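Local coordinates for calreticulin, putative (Trypanosoma cruzi, PDB 5HCF), which probably acts as a lectin-like chaperone whose globular domain can bind both carbohydrate and peptide, at residues V71-K76 / H146-H151; W106-P111 / H121-Y126. One frame throughout, in Å; residues are numbered along the deposited sequence. Where two conformers were deposited one is given.

Contact 1. Residues V71-K76 / H146-H151; sequences VSFSVK and HVYTLH
Ser72 and Thr149 join their hydroxyls across the two strands, OG to OG1 at 2.6 Å, in a non-hydrogen-bonded backbone pair; either oxygen could supply the proton. Thr149 OG1 lies anti to its carbonyl carbon (chi1 -53°), a rotation that turns it to Ser72 and brings CG2 to 3.5 Å from Val71 O. On that same face, Val147 CG1 packs 3.5 Å from Ser72 OG. Between the side-chain pairs, the backbone amides and carbonyls of Val71 with Leu150, Phe73 with Tyr148 and Val75 with His146 bond reciprocally. The Tyr148 N to Phe73 O bond (2.8 Å) is almost straight at 178°, whereas His146 N approaches Val75 O from above the carbonyl plane at 3.2 Å. These antiparallel neighbours belong to one sheet of the legume lectin-like sandwich. Their outward backbone groups are used as well: Ser72 and Ser74 bond to Val228 and Lys225, Val147 and Thr149 to Asp163 and Phe161. Ser74 OG is satisfied by Lys225 O. Both nitrogens of the His146 ring meet carboxylates, ND1 that of Asp163 and NE2 that of Asp142, probably favouring a protonated ring. On the opposite face, Phe73 CE1 lies 4.2 Å from Tyr148 CB, the two rings meeting obliquely.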
# COMPACT_ATOMS: atom_id res chain seq x y z
N VAL A 71 1.76 7.59 -3.24
CA VAL A 71 1.20 6.87 -2.09
C VAL A 71 2.33 6.27 -1.26
O VAL A 71 3.24 5.64 -1.79
CB VAL A 71 0.25 5.73 -2.52
CG1 VAL A 71 -0.66 5.33 -1.36
CG2 VAL A 71 -0.58 6.16 -3.72
N SER A 72 2.26 6.47 0.05
CA SER A 72 3.27 5.92 0.94
C SER A 72 2.65 5.47 2.26
O SER A 72 1.69 6.08 2.75
CB SER A 72 4.36 6.96 1.20
OG SER A 72 5.50 6.35 1.79
N PHE A 73 3.18 4.38 2.81
CA PHE A 73 2.79 3.91 4.13
C PHE A 73 3.82 2.90 4.61
O PHE A 73 4.61 2.39 3.82
CB PHE A 73 1.40 3.29 4.11
CG PHE A 73 1.36 1.89 3.55
CD1 PHE A 73 1.37 1.67 2.18
CD2 PHE A 73 1.31 0.79 4.40
CE1 PHE A 73 1.34 0.39 1.66
CE2 PHE A 73 1.27 -0.50 3.89
CZ PHE A 73 1.28 -0.70 2.52
N SER A 74 3.82 2.63 5.91
CA SER A 74 4.74 1.65 6.47
C SER A 74 3.99 0.52 7.18
O SER A 74 2.91 0.74 7.73
CB SER A 74 5.71 2.32 7.44
OG SER A 74 5.02 2.92 8.52
N VAL A 75 4.55 -0.68 7.13
CA VAL A 75 4.06 -1.80 7.93
C VAL A 75 5.21 -2.41 8.71
O VAL A 75 6.31 -2.58 8.18
CB VAL A 75 3.42 -2.90 7.07
CG1 VAL A 75 2.39 -3.66 7.88
CG2 VAL A 75 2.81 -2.31 5.84
N LYS A 76 4.95 -2.77 9.96
CA LYS A 76 5.96 -3.45 10.76
C LYS A 76 5.44 -4.82 11.17
O LYS A 76 4.46 -4.92 11.90
CB LYS A 76 6.32 -2.63 12.00
CG LYS A 76 7.40 -3.26 12.86
CD LYS A 76 7.46 -2.65 14.26
CE LYS A 76 8.75 -3.04 14.96
NZ LYS A 76 8.62 -2.96 16.44
N HIS A 146 9.16 -1.22 7.59
CA HIS A 146 9.50 -0.94 6.20
C HIS A 146 8.45 -0.03 5.56
O HIS A 146 7.27 -0.09 5.90
CB HIS A 146 9.63 -2.23 5.40
CG HIS A 146 10.73 -3.12 5.91
ND1 HIS A 146 12.06 -2.87 5.66
CD2 HIS A 146 10.69 -4.26 6.64
CE1 HIS A 146 12.79 -3.81 6.23
NE2 HIS A 146 11.98 -4.67 6.83
N VAL A 147 8.91 0.82 4.65
CA VAL A 147 8.05 1.81 4.01
C VAL A 147 7.85 1.51 2.53
O VAL A 147 8.81 1.19 1.82
CB VAL A 147 8.63 3.23 4.16
CG1 VAL A 147 7.65 4.28 3.64
CG2 VAL A 147 9.01 3.51 5.61
N TYR A 148 6.61 1.61 2.07
CA TYR A 148 6.30 1.34 0.67
C TYR A 148 5.71 2.58 0.02
O TYR A 148 4.67 3.08 0.44
CB TYR A 148 5.35 0.15 0.56
CG TYR A 148 5.88 -1.08 1.27
CD1 TYR A 148 5.70 -1.24 2.64
CD2 TYR A 148 6.58 -2.06 0.57
CE1 TYR A 148 6.18 -2.36 3.29
CE2 TYR A 148 7.06 -3.18 1.22
CZ TYR A 148 6.87 -3.32 2.58
OH TYR A 148 7.35 -4.43 3.23
N THR A 149 6.41 3.08 -0.99
CA THR A 149 6.03 4.33 -1.64
C THR A 149 5.87 4.13 -3.14
O THR A 149 6.70 3.50 -3.78
CB THR A 149 7.08 5.44 -1.39
OG1 THR A 149 7.31 5.58 0.02
CG2 THR A 149 6.60 6.76 -1.95
N LEU A 150 4.79 4.68 -3.69
CA LEU A 150 4.50 4.54 -5.11
C LEU A 150 4.29 5.90 -5.76
O LEU A 150 3.48 6.70 -5.30
CB LEU A 150 3.26 3.67 -5.35
CG LEU A 150 2.90 3.47 -6.82
CD1 LEU A 150 4.07 2.86 -7.57
CD2 LEU A 150 1.65 2.63 -6.98
N HIS A 151 5.02 6.14 -6.84
CA HIS A 151 4.82 7.33 -7.65
C HIS A 151 4.20 6.96 -8.98
O HIS A 151 4.82 6.24 -9.78
CB HIS A 151 6.14 8.07 -7.87
CG HIS A 151 6.01 9.30 -8.71
ND1 HIS A 151 7.08 9.86 -9.40
CD2 HIS A 151 4.95 10.09 -8.99
CE1 HIS A 151 6.67 10.93 -10.05
NE2 HIS A 151 5.38 11.09 -9.82

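Contact 2. Residues W106-P111 / H121-Y126; sequences WLMFGP and HIILHY
Over one face of the His121 imidazole sits the methyl of Met108, CE lying 3.8 Å from the ring centroid in a CH-pi contact; this rests on one of two deposited Met108 conformers and is correspondingly uncertain. The same imidazole pairs edge-to-face with Tyr87, and its NE2 is hydrogen-bonded to Asp112 OD2, which fixes its rotation. Leu124 CD2 stands over the six-membered ring of Trp106, offset toward the rim and 3.9 Å from Trp106 CZ2, with the two side chains running alongside each other. Leu107 CD1 reaches the same methyl. The Phe109 ring instead presents an edge, where CD1 meets His121 O at 3.3 Å and Ile122 CG1 at 3.9 Å. The two strands form an antiparallel beta hairpin in the lectin sandwich, and on the side away from His121-Tyr126, Trp106 and Leu107 both pair with Leu90 of strand 83-91, a classic beta bulge. Met108 and Ile123 exchange two backbone bonds, and their CB atoms approach to 4.0 Å. At Gly110 the chain turns a corner; Gly110 N donates to His121 O at 3.1 Å, while His121 N bonds back to Gly110 O at 2.8 Å.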
# COMPACT_ATOMS: atom_id res chain seq x y z
N TRP A 106 -9.24 1.08 -6.71
CA TRP A 106 -8.43 1.50 -7.84
C TRP A 106 -7.02 0.95 -7.68
O TRP A 106 -6.40 0.52 -8.65
CB TRP A 106 -8.37 3.02 -7.97
CG TRP A 106 -7.38 3.49 -9.02
CD1 TRP A 106 -7.48 3.32 -10.37
CD2 TRP A 106 -6.16 4.21 -8.80
NE1 TRP A 106 -6.39 3.88 -11.00
CE2 TRP A 106 -5.57 4.43 -10.06
CE3 TRP A 106 -5.50 4.68 -7.65
CZ2 TRP A 106 -4.35 5.11 -10.21
CZ3 TRP A 106 -4.30 5.35 -7.81
CH2 TRP A 106 -3.73 5.56 -9.07
N LEU A 107 -6.51 0.99 -6.45
CA LEU A 107 -5.17 0.51 -6.16
C LEU A 107 -5.11 -0.40 -4.94
O LEU A 107 -5.70 -0.11 -3.90
CB LEU A 107 -4.22 1.70 -5.96
CG LEU A 107 -2.75 1.41 -5.62
CD1 LEU A 107 -1.98 0.87 -6.82
CD2 LEU A 107 -2.06 2.65 -5.04
N MET A 108 -4.41 -1.52 -5.09
CA MET A 108 -4.05 -2.37 -3.96
C MET A 108 -2.53 -2.42 -3.89
O MET A 108 -1.87 -2.92 -4.81
CB MET A 108 -4.65 -3.76 -4.10
CG MET A 108 -4.20 -4.74 -3.03
SD MET A 108 -5.15 -6.27 -3.05
CE MET A 108 -3.87 -7.48 -2.68
N PHE A 109 -1.98 -1.92 -2.79
CA PHE A 109 -0.54 -1.66 -2.71
C PHE A 109 0.05 -2.03 -1.35
O PHE A 109 -0.42 -1.56 -0.31
CB PHE A 109 -0.30 -0.18 -3.02
CG PHE A 109 1.13 0.26 -2.86
CD1 PHE A 109 2.15 -0.40 -3.51
CD2 PHE A 109 1.44 1.35 -2.06
CE1 PHE A 109 3.46 0.01 -3.35
CE2 PHE A 109 2.74 1.77 -1.90
CZ PHE A 109 3.76 1.10 -2.55
N GLY A 110 1.07 -2.89 -1.35
CA GLY A 110 1.78 -3.23 -0.14
C GLY A 110 2.28 -4.66 -0.09
O GLY A 110 2.01 -5.44 -1.00
N PRO A 111 3.02 -5.01 0.97
CA PRO A 111 3.62 -6.35 1.13
C PRO A 111 2.58 -7.43 1.42
O PRO A 111 1.58 -7.17 2.08
CB PRO A 111 4.56 -6.16 2.32
CG PRO A 111 3.94 -5.08 3.12
CD PRO A 111 3.38 -4.12 2.10
N HIS A 121 2.50 -6.10 -3.64
CA HIS A 121 1.38 -5.92 -4.55
C HIS A 121 1.35 -4.52 -5.10
O HIS A 121 1.42 -3.54 -4.35
CB HIS A 121 0.05 -6.19 -3.85
CG HIS A 121 -0.22 -7.64 -3.59
ND1 HIS A 121 -0.33 -8.57 -4.59
CD2 HIS A 121 -0.43 -8.30 -2.43
CE1 HIS A 121 -0.58 -9.76 -4.07
NE2 HIS A 121 -0.64 -9.62 -2.75
N ILE A 122 1.26 -4.41 -6.42
CA ILE A 122 0.88 -3.15 -7.04
C ILE A 122 -0.20 -3.47 -8.06
O ILE A 122 0.09 -3.73 -9.23
CB ILE A 122 2.05 -2.44 -7.72
CG1 ILE A 122 3.20 -2.26 -6.73
CG2 ILE A 122 1.59 -1.09 -8.26
CD1 ILE A 122 4.38 -1.54 -7.32
N ILE A 123 -1.45 -3.47 -7.61
CA ILE A 123 -2.57 -3.90 -8.44
C ILE A 123 -3.44 -2.71 -8.83
O ILE A 123 -3.97 -2.00 -7.97
CB ILE A 123 -3.44 -4.95 -7.72
CG1 ILE A 123 -2.58 -6.15 -7.29
CG2 ILE A 123 -4.58 -5.41 -8.61
CD1 ILE A 123 -3.36 -7.28 -6.67
N LEU A 124 -3.58 -2.50 -10.13
CA LEU A 124 -4.35 -1.38 -10.64
C LEU A 124 -5.65 -1.86 -11.27
O LEU A 124 -5.64 -2.77 -12.10
CB LEU A 124 -3.54 -0.58 -11.66
CG LEU A 124 -2.39 0.27 -11.14
CD1 LEU A 124 -1.47 0.67 -12.29
CD2 LEU A 124 -2.92 1.51 -10.42
N HIS A 125 -6.76 -1.26 -10.88
CA HIS A 125 -8.01 -1.55 -11.54
C HIS A 125 -8.09 -0.70 -12.79
O HIS A 125 -8.11 0.53 -12.72
CB HIS A 125 -9.22 -1.28 -10.64
CG HIS A 125 -10.52 -1.63 -11.30
ND1 HIS A 125 -11.13 -2.86 -11.14
CD2 HIS A 125 -11.30 -0.92 -12.14
CE1 HIS A 125 -12.24 -2.89 -11.85
NE2 HIS A 125 -12.37 -1.72 -12.47
N TYR A 126 -8.09 -1.36 -13.94
CA TYR A 126 -8.14 -0.67 -15.22
C TYR A 126 -9.02 -1.42 -16.20
O TYR A 126 -8.82 -2.62 -16.44
CB TYR A 126 -6.73 -0.49 -15.80
CG TYR A 126 -6.71 0.13 -17.17
CD1 TYR A 126 -6.90 1.49 -17.35
CD2 TYR A 126 -6.53 -0.66 -18.30
CE1 TYR A 126 -6.89 2.06 -18.62
CE2 TYR A 126 -6.52 -0.10 -19.57
CZ TYR A 126 -6.70 1.25 -19.72
OH TYR A 126 -6.69 1.79 -20.98

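In the fold
Contact 2 is nested in sequence within the loop closed by contact 1, and the two lie on facing sheets of the sandwich, their centres 13 Å apart. Phe109 and Pro111 bridge the interior: Phe109 CE2 comes 3.3 Å from Tyr148 O, Phe73 CE1 lies 3.3 Å from Phe109 O, and Pro111 CB is 3.4 Å from Tyr148 OH. Leu107 against Val71, and Ile122 against Leu150, extend this packing. The other face of contact 2, with Met108, His121 and Ile123, probably belongs to the concave surface that carries the carbohydrate site in calreticulins; a bound acetic acid molecule, likely from the crystallisation liquor, lies about 6 Å from the Met108 side chain.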